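Hypothetical nigD-like protein (Bacteroides caccae, PDB 3QWN) is of unknown function but probably serves as an immunity protein (antitoxin) against a bacteriocin-type toxin. Local coordinates at residues 13-18 with 53-58; 27-32 with 107-112; 74-79 with 161-166; 98-103 with 114-119. One frame throughout, in Å; residues are numbered along the deposited sequence.

Contact 1 pairs strands 13-19 and 52-63 in the N-terminal five-stranded sheet. Contact 4 lies about 20 Å away, centre to centre, in the three-stranded sheet of the C-terminal part. Contact 2 takes strand 25-30, next to 13-19, to the turn between strands 101-108 and 111-120. Contact 3 takes the chain just after strand 68-77, next to 52-63, to strand 158-167. Contact 4 is nested along the chain inside the loop that contact 3 closes. The salt bridge from Arg54 to Asp31 ties contact 1 to contact 2. Contacts 2 and 3, with centres about 13 Å apart, are two of the places where the domains join; Arg54 and Phe14 of contact 1 also touch the C-terminal part.

Contact 1: 13-18 with 53-58; sequences EFVTVK and RRVMSN
Phe14 and Met56, a selenomethionine, meet on one face of an antiparallel strand pair, the face that also carries Thr16 and Arg54. The SE atom of Met56 sits 3.5 Å from the centroid of the Phe14 ring and only 7° off the ring normal. This is a Met-aromatic contact over the ring face. The Met56 chain bends at both chi2 and chi3, and this curls the selenium over the ring. Its CE atom ends near CD1 and CE1 of Phe14. Arg54 has its CG anti to the backbone N (chi1 179°), and a bend at chi2 carries the guanidinium along the neighbouring strand. There NH2 comes 3.6 Å from CB of Phe14, with ring and guanidinium planes 46° apart. OG1 of Thr16 lies near the guanidinium plane, 3.7 Å from NH1 of Arg54. On the other face CG2 of Val55 touches CG2 of Val15 and CG2 of Val17, both at 3.8 Å. Six backbone hydrogen bonds hold this register. They come in pairs at Glu13 with Ser57, Val15 with Val55, and Val17 with Arg53. The Val15 N to Val55 O bond is 3.0 Å long and nearly linear. Further out, Arg54 is fixed by a salt bridge to Asp31 and by hydrogen bonds to Asn113 and Ser165, partners that probably balance its buried charge. Trp106 meets Phe14 edge-to-face. The pairing joins the first and last strands in the order of this five-stranded sheet, consistent with the closed barrel of an OB-type domain.

Contact 2: 27-32 with 107-112; sequences TLIPDN and LGRGYL
The type I' beta turn of the hairpin formed by strands 101-108 and 111-120 reaches the chain at Pro30 and Asp31, next to strand 25-30, through one side chain, Arg109. The turn runs from Gly108 to Tyr111 and is closed by backbone hydrogen bonds in both directions between these two residues. Arg109 has a positive phi, as this turn type requires, and its side chain extends toward the N-terminal OB-type domain. It grips the backbone O of Asp31 with two nitrogens, side-on. NE lies 2.7 Å and NH2 2.9 Å from Asp31 O. Both N-H groups reach the oxygen from the same face of its carbonyl plane, and both bonds are well bent. A bend at chi3 (-111°) turns the guanidinium onto the chain. Pro30 O then lies over the centre of one guanidinium face, 3.3 Å from CZ of Arg109. This second carbonyl probably adds a favourable electrostatic contact without a hydrogen bond. The carboxylate of Asp31 makes no salt bridge to Arg109. Its OD1 stays 4.5 Å from Arg109 NE and well out of the guanidinium plane, so any attraction is probably one of charge alone. This oxygen forms its salt bridge with Arg54 instead. The carboxylate and guanidinium planes are nearly parallel, 7° apart. Ile29 crosses the arginine at about a right angle, its CG2 methyl 3.6 Å from Arg109 NH1.

Contact 3: 74-79 with 161-166; sequences SLQSLV and RAYLSV
Tyr163 is the first residue of 161-166 to meet 74-79. Its ring crosses the side-chain amide of Gln76 at about a right angle, the two planes 85° apart. NE2 of Gln76 stops 4.0 Å from CE2 of Tyr163. Nearer the backbone, CB of Tyr163 packs on CB of Leu78 at 3.9 Å. The carbonyl of Tyr163 takes part in the backbone pairing. Its O accepts a hydrogen bond from Val79 N at 3.0 Å, nearly straight at 170° and in the carbonyl plane. Next, CA of Leu164 lies 3.3 Å from Val79 O in a CA-H...O contact, and its CG rests 4.1 Å from CB of Val79. Phe128 of strand 127-133 packs against both residues. Ser165 N then donates to Val79 O at 2.9 Å. Val79 thus uses both its N-H and its C=O on the neighbouring strand, which gives a single bridge. The CB of Ser165 meets CD1 of Leu78 at 3.8 Å. Leu78 has CG between its backbone N and carbonyl carbon (chi1 54°), which directs its methyls to this serine. The hydroxyl of Ser165 is held elsewhere, by hydrogen bonds with Asn113 and Arg54. Beyond this bridge, strand 158-167 pairs through its backbone with strand 111-120. The chain following strand 68-77 thus bridges once to an outermost strand of a three-stranded sheet, an interdomain link between the OB-type and beta-sandwich domains.

Contact 4: 98-103 with 114-119; sequences DPVDVV and MILNLK
Val102, Leu116 and Leu118 of the beta hairpin made by strands 101-108 and 111-120, with Val100 just before its first strand, form an apolar group. CD2 of Leu116 lies 3.8 Å from CG2 of Val102 and 4.1 Å from CG2 of Val100, so one methyl meets both valines. CG1 of Val102 is anti to the backbone N (chi1 171°), which turns CG2 to that methyl. Val100 and Leu118 lie side by side and point the same way, with CG1 of Val100 3.9 Å from CD1 of Leu118. Leu147 and Tyr187, from the other sheet of the C-terminal beta-sandwich domain, pack on this group. Asp101 and Asn117 form an antiparallel hydrogen-bonded pair, and the bond from Asn117 N to Asp101 O is 2.8 Å long. Val102 and Leu116 are the non-hydrogen-bonded pair beside it. At Val103, where the chain turns a corner, its N still donates to Ile115 O at 2.8 Å. The CB of Val103 packs on CG2 of Ile115, and its CG2 lies against CB of Asn117. On this more open face the side chains of Asp101 and Asn117 stand next to each other. ND2 of Asn117 bonds to Asn159 on the next strand. Beyond Val100 the direct pairing gives way to a water bridge. Water 1 donates to Pro99 O at 2.8 Å and accepts from Lys119 N at 2.9 Å.

Contact 1: 13-18 with 53-58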
loop_
_atom_site.group_PDB
_atom_site.type_symbol
_atom_site.label_atom_id
_atom_site.label_comp_id
_atom_site.label_asym_id
_atom_site.label_seq_id
_atom_site.Cartn_x
_atom_site.Cartn_y
_atom_site.Cartn_z
ATOM N N GLU A 13 -2.301 -5.768 10.027
ATOM C CA GLU A 13 -3.133 -6.021 8.849
ATOM C C GLU A 13 -3.475 -4.717 8.114
ATOM O O GLU A 13 -3.584 -3.678 8.752
ATOM C CB GLU A 13 -4.453 -6.658 9.275
ATOM C CG GLU A 13 -4.465 -8.164 9.442
ATOM C CD GLU A 13 -5.843 -8.707 9.796
ATOM O OE1 GLU A 13 -6.828 -8.444 9.051
ATOM O OE2 GLU A 13 -5.935 -9.344 10.873
ATOM N N PHE A 14 -3.691 -4.791 6.796
ATOM C CA PHE A 14 -4.172 -3.702 5.938
ATOM C C PHE A 14 -5.658 -3.630 6.160
ATOM O O PHE A 14 -6.355 -4.624 5.925
ATOM C CB PHE A 14 -3.852 -3.996 4.429
ATOM C CG PHE A 14 -2.404 -3.849 4.010
ATOM C CD1 PHE A 14 -1.450 -4.788 4.394
ATOM C CD2 PHE A 14 -1.991 -2.763 3.239
ATOM C CE1 PHE A 14 -0.100 -4.619 4.049
ATOM C CE2 PHE A 14 -0.647 -2.615 2.870
ATOM C CZ PHE A 14 0.283 -3.556 3.256
ATOM N N VAL A 15 -6.151 -2.498 6.648
ATOM C CA VAL A 15 -7.587 -2.278 6.920
ATOM C C VAL A 15 -7.941 -0.856 6.523
ATOM O O VAL A 15 -7.062 -0.022 6.201
ATOM C CB VAL A 15 -7.979 -2.547 8.429
ATOM C CG1 VAL A 15 -7.712 -3.998 8.863
ATOM C CG2 VAL A 15 -7.317 -1.549 9.393
ATOM N N THR A 16 -9.244 -0.580 6.571
ATOM C CA THR A 16 -9.814 0.752 6.423
ATOM C C THR A 16 -10.489 1.093 7.764
ATOM O O THR A 16 -11.123 0.234 8.367
ATOM C CB THR A 16 -10.751 0.844 5.216
ATOM O OG1 THR A 16 -10.033 0.455 4.049
ATOM C CG2 THR A 16 -11.286 2.250 5.003
ATOM N N VAL A 17 -10.277 2.286 8.268
ATOM C CA VAL A 17 -10.954 2.730 9.494
ATOM C C VAL A 17 -11.785 3.958 9.154
ATOM O O VAL A 17 -11.413 4.715 8.262
ATOM C CB VAL A 17 -10.028 2.987 10.712
ATOM C CG1 VAL A 17 -9.396 1.705 11.204
ATOM C CG2 VAL A 17 -8.967 4.051 10.412
ATOM N N LYS A 18 -12.918 4.141 9.846
ATOM C CA LYS A 18 -13.783 5.311 9.729
ATOM C C LYS A 18 -13.944 5.913 11.098
ATOM O O LYS A 18 -14.003 5.188 12.110
ATOM C CB LYS A 18 -15.170 4.993 9.129
ATOM C CG LYS A 18 -15.144 4.080 7.908
ATOM C CD LYS A 18 -16.421 4.145 7.080
ATOM C CE LYS A 18 -16.173 3.381 5.786
ATOM N NZ LYS A 18 -17.386 3.192 4.943
ATOM N N ARG A 53 -9.718 6.238 6.443
ATOM C CA ARG A 53 -8.289 6.118 6.185
ATOM C C ARG A 53 -7.909 4.671 6.013
ATOM O O ARG A 53 -8.399 3.809 6.746
ATOM C CB ARG A 53 -7.446 6.745 7.315
ATOM C CG ARG A 53 -7.682 8.221 7.484
ATOM C CD ARG A 53 -6.634 8.875 8.350
ATOM N NE ARG A 53 -5.437 9.191 7.583
ATOM C CZ ARG A 53 -5.256 10.308 6.893
ATOM N NH1 ARG A 53 -6.214 11.233 6.845
ATOM N NH2 ARG A 53 -4.122 10.511 6.238
ATOM N N ARG A 54 -7.051 4.412 5.010
ATOM C CA ARG A 54 -6.391 3.141 4.724
ATOM C C ARG A 54 -5.177 3.120 5.671
ATOM O O ARG A 54 -4.329 4.010 5.571
ATOM C CB ARG A 54 -6.016 3.076 3.234
ATOM C CG ARG A 54 -5.281 1.822 2.753
ATOM C CD ARG A 54 -6.219 0.667 2.667
ATOM N NE ARG A 54 -5.622 -0.550 2.109
ATOM C CZ ARG A 54 -6.251 -1.722 2.091
ATOM N NH1 ARG A 54 -7.465 -1.838 2.615
ATOM N NH2 ARG A 54 -5.660 -2.795 1.580
ATOM N N VAL A 55 -5.130 2.160 6.637
ATOM C CA VAL A 55 -4.096 2.105 7.678
ATOM C C VAL A 55 -3.638 0.661 7.948
ATOM O O VAL A 55 -4.270 -0.286 7.494
ATOM C CB VAL A 55 -4.656 2.738 9.026
ATOM C CG1 VAL A 55 -4.901 4.244 8.913
ATOM C CG2 VAL A 55 -5.917 2.018 9.517
HETATM N N MSE A 56 -2.569 0.514 8.761
HETATM C CA MSE A 56 -2.075 -0.748 9.333
HETATM C C MSE A 56 -2.650 -0.871 10.771
HETATM O O MSE A 56 -2.726 0.111 11.524
HETATM C CB MSE A 56 -0.537 -0.832 9.337
HETATM C CG MSE A 56 0.053 -0.782 7.925
HETATM SE SE MSE A 56 -0.691 -2.164 6.728
HETATM C CE MSE A 56 -0.071 -3.741 7.686
ATOM N N SER A 57 -3.091 -2.061 11.145
ATOM C CA SER A 57 -3.672 -2.202 12.473
ATOM C C SER A 57 -3.490 -3.578 13.046
ATOM O O SER A 57 -3.597 -4.588 12.343
ATOM C CB SER A 57 -5.173 -1.889 12.418
ATOM O OG SER A 57 -5.828 -1.927 13.673
ATOM N N ASN A 58 -3.314 -3.602 14.362
ATOM C CA ASN A 58 -3.396 -4.780 15.191
ATOM C C ASN A 58 -4.752 -4.670 15.886
ATOM O O ASN A 58 -5.011 -3.720 16.634
ATOM C CB ASN A 58 -2.246 -4.929 16.186
ATOM C CG ASN A 58 -2.346 -6.203 16.993
ATOM O OD1 ASN A 58 -2.821 -6.207 18.104
ATOM N ND2 ASN A 58 -2.012 -7.325 16.415
#

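Contact 2: 27-32 with 107-112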
loop_
_atom_site.group_PDB
_atom_site.type_symbol
_atom_site.label_atom_id
_atom_site.label_comp_id
_atom_site.label_asym_id
_atom_site.label_seq_id
_atom_site.Cartn_x
_atom_site.Cartn_y
_atom_site.Cartn_z
ATOM N N THR A 27 -15.468 2.448 13.099
ATOM C CA THR A 27 -15.550 1.336 12.160
ATOM C C THR A 27 -14.188 0.905 11.662
ATOM O O THR A 27 -13.338 1.741 11.391
ATOM C CB THR A 27 -16.415 1.768 10.989
ATOM O OG1 THR A 27 -17.700 2.014 11.534
ATOM C CG2 THR A 27 -16.504 0.721 9.869
ATOM N N LEU A 28 -14.023 -0.411 11.491
ATOM C CA LEU A 28 -12.836 -1.056 10.968
ATOM C C LEU A 28 -13.322 -1.993 9.876
ATOM O O LEU A 28 -14.271 -2.732 10.085
ATOM C CB LEU A 28 -12.031 -1.777 12.098
ATOM C CG LEU A 28 -10.778 -2.460 11.628
ATOM C CD1 LEU A 28 -9.659 -2.305 12.597
ATOM C CD2 LEU A 28 -11.038 -3.875 11.275
ATOM N N ILE A 29 -12.741 -1.908 8.687
ATOM C CA ILE A 29 -13.181 -2.740 7.566
ATOM C C ILE A 29 -11.999 -3.580 7.139
ATOM O O ILE A 29 -11.056 -3.071 6.518
ATOM C CB ILE A 29 -13.836 -1.982 6.382
ATOM C CG1 ILE A 29 -14.809 -0.889 6.877
ATOM C CG2 ILE A 29 -14.526 -2.976 5.449
ATOM C CD1 ILE A 29 -15.158 0.043 5.896
ATOM N N PRO A 30 -12.009 -4.872 7.543
ATOM C CA PRO A 30 -10.915 -5.768 7.134
ATOM C C PRO A 30 -10.922 -5.963 5.627
ATOM O O PRO A 30 -11.940 -5.742 4.986
ATOM C CB PRO A 30 -11.235 -7.085 7.861
ATOM C CG PRO A 30 -12.327 -6.782 8.822
ATOM C CD PRO A 30 -13.067 -5.614 8.266
ATOM N N ASP A 31 -9.795 -6.364 5.054
ATOM C CA ASP A 31 -9.753 -6.602 3.614
ATOM C C ASP A 31 -10.520 -7.887 3.266
ATOM O O ASP A 31 -11.244 -7.933 2.272
ATOM C CB ASP A 31 -8.288 -6.682 3.157
ATOM C CG ASP A 31 -7.654 -5.356 2.760
ATOM O OD1 ASP A 31 -8.273 -4.292 3.026
ATOM O OD2 ASP A 31 -6.561 -5.384 2.154
ATOM N N ASN A 32 -10.415 -8.895 4.153
ATOM C CA ASN A 32 -10.986 -10.242 4.047
ATOM C C ASN A 32 -12.474 -10.357 4.473
ATOM O O ASN A 32 -13.131 -11.306 4.052
ATOM C CB ASN A 32 -10.131 -11.247 4.872
ATOM C CG ASN A 32 -9.674 -10.796 6.273
ATOM O OD1 ASN A 32 -10.421 -10.201 7.072
ATOM N ND2 ASN A 32 -8.440 -11.135 6.628
ATOM N N LEU A 107 -3.064 -8.083 -4.846
ATOM C CA LEU A 107 -4.201 -7.232 -5.157
ATOM C C LEU A 107 -5.276 -7.450 -4.080
ATOM O O LEU A 107 -5.516 -8.591 -3.660
ATOM C CB LEU A 107 -4.750 -7.549 -6.545
ATOM C CG LEU A 107 -3.892 -7.206 -7.749
ATOM C CD1 LEU A 107 -4.500 -7.808 -8.993
ATOM C CD2 LEU A 107 -3.726 -5.695 -7.912
ATOM N N GLY A 108 -5.877 -6.364 -3.622
ATOM C CA GLY A 108 -6.930 -6.457 -2.633
ATOM C C GLY A 108 -7.641 -5.157 -2.351
ATOM O O GLY A 108 -6.996 -4.132 -2.111
ATOM N N ARG A 109 -8.982 -5.225 -2.329
ATOM C CA ARG A 109 -9.916 -4.143 -2.015
ATOM C C ARG A 109 -9.629 -2.814 -2.746
ATOM O O ARG A 109 -9.667 -1.739 -2.147
ATOM C CB ARG A 109 -10.017 -3.930 -0.494
ATOM C CG ARG A 109 -11.501 -4.022 -0.157
ATOM C CD ARG A 109 -11.841 -4.212 1.280
ATOM N NE ARG A 109 -12.394 -5.536 1.577
ATOM C CZ ARG A 109 -13.604 -5.749 2.087
ATOM N NH1 ARG A 109 -14.427 -4.729 2.311
ATOM N NH2 ARG A 109 -14.005 -6.984 2.367
ATOM N N GLY A 110 -9.400 -2.914 -4.046
ATOM C CA GLY A 110 -9.154 -1.766 -4.910
ATOM C C GLY A 110 -7.743 -1.226 -4.904
ATOM O O GLY A 110 -7.479 -0.197 -5.525
ATOM N N TYR A 111 -6.821 -1.914 -4.214
ATOM C CA TYR A 111 -5.421 -1.515 -4.137
ATOM C C TYR A 111 -4.452 -2.627 -4.573
ATOM O O TYR A 111 -4.808 -3.817 -4.590
ATOM C CB TYR A 111 -5.072 -1.142 -2.702
ATOM C CG TYR A 111 -5.863 -0.018 -2.085
ATOM C CD1 TYR A 111 -5.429 1.301 -2.183
ATOM C CD2 TYR A 111 -6.965 -0.282 -1.278
ATOM C CE1 TYR A 111 -6.140 2.348 -1.592
ATOM C CE2 TYR A 111 -7.660 0.746 -0.645
ATOM C CZ TYR A 111 -7.238 2.061 -0.795
ATOM O OH TYR A 111 -7.905 3.073 -0.129
ATOM N N LEU A 112 -3.195 -2.222 -4.866
ATOM C CA LEU A 112 -2.062 -3.109 -5.052
ATOM C C LEU A 112 -1.283 -2.981 -3.722
ATOM O O LEU A 112 -0.649 -1.958 -3.492
ATOM C CB LEU A 112 -1.221 -2.777 -6.310
ATOM C CG LEU A 112 0.097 -3.579 -6.447
ATOM C CD1 LEU A 112 -0.163 -5.039 -6.838
ATOM C CD2 LEU A 112 1.079 -2.898 -7.404
#

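Contact 3: 74-79 with 161-166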
loop_
_atom_site.group_PDB
_atom_site.type_symbol
_atom_site.label_atom_id
_atom_site.label_comp_id
_atom_site.label_asym_id
_atom_site.label_seq_id
_atom_site.Cartn_x
_atom_site.Cartn_y
_atom_site.Cartn_z
ATOM N N SER A 74 -3.496 -1.473 17.966
ATOM C CA SER A 74 -2.520 -0.534 17.367
ATOM C C SER A 74 -2.993 -0.052 16.019
ATOM O O SER A 74 -3.751 -0.736 15.371
ATOM C CB SER A 74 -1.112 -1.116 17.282
ATOM O OG SER A 74 -0.969 -1.959 16.162
ATOM N N LEU A 75 -2.607 1.157 15.658
ATOM C CA LEU A 75 -2.893 1.813 14.388
ATOM C C LEU A 75 -1.703 2.559 13.933
ATOM O O LEU A 75 -1.060 3.227 14.740
ATOM C CB LEU A 75 -4.049 2.816 14.471
ATOM C CG LEU A 75 -5.469 2.317 14.497
ATOM C CD1 LEU A 75 -6.419 3.490 14.763
ATOM C CD2 LEU A 75 -5.862 1.599 13.199
ATOM N N GLN A 76 -1.411 2.477 12.641
ATOM C CA GLN A 76 -0.349 3.277 12.056
ATOM C C GLN A 76 -0.661 3.526 10.590
ATOM O O GLN A 76 -1.426 2.794 9.970
ATOM C CB GLN A 76 1.047 2.682 12.269
ATOM C CG GLN A 76 1.367 1.484 11.425
ATOM C CD GLN A 76 2.703 0.931 11.817
ATOM O OE1 GLN A 76 2.923 0.472 12.953
ATOM N NE2 GLN A 76 3.609 0.927 10.870
ATOM N N SER A 77 -0.106 4.583 10.065
ATOM C CA SER A 77 -0.314 4.966 8.694
ATOM C C SER A 77 0.423 4.038 7.734
ATOM O O SER A 77 1.338 3.285 8.116
ATOM C CB SER A 77 0.161 6.398 8.499
ATOM O OG SER A 77 1.572 6.474 8.627
ATOM N N LEU A 78 0.002 4.101 6.478
ATOM C CA LEU A 78 0.653 3.425 5.368
ATOM C C LEU A 78 0.717 4.437 4.229
ATOM O O LEU A 78 0.041 5.484 4.292
ATOM C CB LEU A 78 -0.015 2.090 4.977
ATOM C CG LEU A 78 -1.507 2.032 4.653
ATOM C CD1 LEU A 78 -1.804 2.616 3.306
ATOM C CD2 LEU A 78 -1.960 0.612 4.576
ATOM N N VAL A 79 1.549 4.159 3.211
ATOM C CA VAL A 79 1.711 5.083 2.080
ATOM C C VAL A 79 0.681 4.686 1.040
ATOM O O VAL A 79 0.573 3.502 0.724
ATOM C CB VAL A 79 3.168 5.073 1.526
ATOM C CG1 VAL A 79 3.391 6.179 0.516
ATOM C CG2 VAL A 79 4.194 5.183 2.654
ATOM N N ARG A 161 10.090 -2.554 8.040
ATOM C CA ARG A 161 9.043 -2.772 7.054
ATOM C C ARG A 161 8.359 -1.490 6.711
ATOM O O ARG A 161 8.226 -0.597 7.563
ATOM C CB ARG A 161 7.994 -3.756 7.571
ATOM C CG ARG A 161 8.470 -5.197 7.517
ATOM C CD ARG A 161 7.364 -6.152 7.856
ATOM N NE ARG A 161 7.815 -7.528 7.656
ATOM C CZ ARG A 161 7.012 -8.579 7.633
ATOM N NH1 ARG A 161 5.701 -8.426 7.791
ATOM N NH2 ARG A 161 7.506 -9.791 7.426
ATOM N N ALA A 162 7.932 -1.390 5.455
ATOM C CA ALA A 162 7.140 -0.286 4.925
ATOM C C ALA A 162 5.912 -0.887 4.279
ATOM O O ALA A 162 5.959 -2.002 3.768
ATOM C CB ALA A 162 7.935 0.551 3.958
ATOM N N TYR A 163 4.804 -0.174 4.363
ATOM C CA TYR A 163 3.529 -0.656 3.869
ATOM C C TYR A 163 2.971 0.307 2.843
ATOM O O TYR A 163 2.820 1.479 3.138
ATOM C CB TYR A 163 2.558 -0.832 5.059
ATOM C CG TYR A 163 3.127 -1.724 6.140
ATOM C CD1 TYR A 163 3.034 -3.114 6.051
ATOM C CD2 TYR A 163 3.784 -1.182 7.249
ATOM C CE1 TYR A 163 3.557 -3.943 7.056
ATOM C CE2 TYR A 163 4.323 -2.002 8.249
ATOM C CZ TYR A 163 4.182 -3.375 8.164
ATOM O OH TYR A 163 4.687 -4.161 9.178
ATOM N N LEU A 164 2.672 -0.198 1.639
ATOM C CA LEU A 164 2.100 0.579 0.543
ATOM C C LEU A 164 0.763 -0.015 0.074
ATOM O O LEU A 164 0.626 -1.219 -0.024
ATOM C CB LEU A 164 3.086 0.618 -0.654
ATOM C CG LEU A 164 4.150 1.721 -0.668
ATOM C CD1 LEU A 164 5.247 1.481 0.381
ATOM C CD2 LEU A 164 4.774 1.806 -2.005
ATOM N N SER A 165 -0.205 0.839 -0.240
ATOM C CA SER A 165 -1.493 0.454 -0.807
ATOM C C SER A 165 -1.689 1.372 -1.980
ATOM O O SER A 165 -1.967 2.558 -1.783
ATOM C CB SER A 165 -2.619 0.572 0.216
ATOM O OG SER A 165 -2.939 -0.669 0.820
ATOM N N VAL A 166 -1.370 0.886 -3.183
ATOM C CA VAL A 166 -1.467 1.674 -4.405
ATOM C C VAL A 166 -2.936 1.692 -4.882
ATOM O O VAL A 166 -3.428 0.635 -5.305
ATOM C CB VAL A 166 -0.517 1.156 -5.529
ATOM C CG1 VAL A 166 -0.531 2.101 -6.719
ATOM C CG2 VAL A 166 0.904 0.959 -5.019
#

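Contact 4: 98-103 with 114-119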
loop_
_atom_site.group_PDB
_atom_site.type_symbol
_atom_site.label_atom_id
_atom_site.label_comp_id
_atom_site.label_asym_id
_atom_site.label_seq_id
_atom_site.Cartn_x
_atom_site.Cartn_y
_atom_site.Cartn_z
ATOM N N ASP A 98 16.142 3.880 -4.537
ATOM C CA ASP A 98 16.935 3.266 -3.470
ATOM C C ASP A 98 16.378 1.839 -3.191
ATOM O O ASP A 98 15.164 1.641 -3.264
ATOM C CB ASP A 98 16.965 4.157 -2.218
ATOM C CG ASP A 98 17.798 5.402 -2.412
ATOM O OD1 ASP A 98 18.909 5.286 -2.946
ATOM O OD2 ASP A 98 17.346 6.493 -1.991
ATOM N N PRO A 99 17.263 0.819 -3.044
ATOM C CA PRO A 99 16.782 -0.572 -2.990
ATOM C C PRO A 99 15.895 -0.911 -1.821
ATOM O O PRO A 99 16.006 -0.340 -0.737
ATOM C CB PRO A 99 18.076 -1.393 -2.912
ATOM C CG PRO A 99 19.085 -0.525 -3.544
ATOM C CD PRO A 99 18.740 0.849 -3.050
ATOM N N VAL A 100 14.989 -1.859 -2.080
ATOM C CA VAL A 100 14.039 -2.444 -1.140
ATOM C C VAL A 100 13.915 -3.926 -1.489
ATOM O O VAL A 100 14.288 -4.342 -2.598
ATOM C CB VAL A 100 12.620 -1.758 -1.114
ATOM C CG1 VAL A 100 12.683 -0.256 -0.876
ATOM C CG2 VAL A 100 11.780 -2.097 -2.354
ATOM N N ASP A 101 13.344 -4.711 -0.563
ATOM C CA ASP A 101 12.944 -6.083 -0.813
ATOM C C ASP A 101 11.423 -6.127 -0.741
ATOM O O ASP A 101 10.822 -5.391 0.046
ATOM C CB ASP A 101 13.572 -7.071 0.191
ATOM C CG ASP A 101 15.074 -7.251 0.081
ATOM O OD1 ASP A 101 15.629 -7.046 -1.033
ATOM O OD2 ASP A 101 15.692 -7.612 1.088
ATOM N N VAL A 102 10.797 -6.950 -1.572
ATOM C CA VAL A 102 9.355 -7.141 -1.483
ATOM C C VAL A 102 9.149 -8.383 -0.592
ATOM O O VAL A 102 9.661 -9.452 -0.918
ATOM C CB VAL A 102 8.649 -7.246 -2.851
ATOM C CG1 VAL A 102 7.182 -7.661 -2.679
ATOM C CG2 VAL A 102 8.768 -5.932 -3.634
ATOM N N VAL A 103 8.469 -8.223 0.556
ATOM C CA VAL A 103 8.170 -9.332 1.478
ATOM C C VAL A 103 6.915 -10.075 0.982
ATOM O O VAL A 103 6.904 -11.287 0.940
ATOM C CB VAL A 103 7.977 -8.796 2.929
ATOM C CG1 VAL A 103 7.535 -9.910 3.877
ATOM C CG2 VAL A 103 9.256 -8.142 3.425
HETATM N N MSE A 114 1.447 -4.048 -0.662
HETATM C CA MSE A 114 2.766 -4.613 -0.543
HETATM C C MSE A 114 3.383 -4.257 0.767
HETATM O O MSE A 114 3.149 -3.168 1.314
HETATM C CB MSE A 114 3.720 -4.231 -1.710
HETATM C CG MSE A 114 4.205 -2.786 -1.729
HETATM SE SE MSE A 114 5.030 -2.357 -3.489
HETATM C CE MSE A 114 3.394 -2.361 -4.555
ATOM N N ILE A 115 4.180 -5.222 1.256
ATOM C CA ILE A 115 5.018 -5.124 2.436
ATOM C C ILE A 115 6.444 -5.116 1.913
ATOM O O ILE A 115 6.859 -6.044 1.210
ATOM C CB ILE A 115 4.767 -6.257 3.444
ATOM C CG1 ILE A 115 3.284 -6.312 3.868
ATOM C CG2 ILE A 115 5.702 -6.099 4.632
ATOM C CD1 ILE A 115 2.922 -7.529 4.768
ATOM N N LEU A 116 7.175 -4.049 2.220
ATOM C CA LEU A 116 8.564 -3.921 1.805
ATOM C C LEU A 116 9.489 -4.075 2.981
ATOM O O LEU A 116 9.106 -3.791 4.112
ATOM C CB LEU A 116 8.819 -2.550 1.141
ATOM C CG LEU A 116 7.908 -2.116 -0.014
ATOM C CD1 LEU A 116 8.269 -0.715 -0.469
ATOM C CD2 LEU A 116 7.976 -3.107 -1.198
ATOM N N ASN A 117 10.712 -4.519 2.720
ATOM C CA ASN A 117 11.755 -4.526 3.732
ATOM C C ASN A 117 12.817 -3.549 3.275
ATOM O O ASN A 117 13.283 -3.594 2.127
ATOM C CB ASN A 117 12.354 -5.904 4.061
ATOM C CG ASN A 117 13.232 -5.813 5.287
ATOM O OD1 ASN A 117 12.751 -5.629 6.424
ATOM N ND2 ASN A 117 14.547 -5.777 5.066
ATOM N N LEU A 118 13.151 -2.640 4.178
ATOM C CA LEU A 118 14.112 -1.555 4.030
ATOM C C LEU A 118 15.222 -1.701 5.032
ATOM O O LEU A 118 15.005 -2.233 6.121
ATOM C CB LEU A 118 13.373 -0.228 4.360
ATOM C CG LEU A 118 12.673 0.520 3.268
ATOM C CD1 LEU A 118 11.420 -0.210 2.813
ATOM C CD2 LEU A 118 12.267 1.857 3.784
ATOM N N LYS A 119 16.367 -1.142 4.712
ATOM C CA LYS A 119 17.486 -1.010 5.622
ATOM C C LYS A 119 17.574 0.497 5.842
ATOM O O LYS A 119 17.748 1.264 4.890
ATOM C CB LYS A 119 18.780 -1.685 5.095
ATOM C CG LYS A 119 18.848 -3.198 5.360
ATOM C CD LYS A 119 19.647 -3.549 6.627
ATOM C CE LYS A 119 20.158 -4.976 6.662
ATOM N NZ LYS A 119 20.919 -5.248 7.916
HETATM O O HOH W 1 16.567 -0.085 2.031
#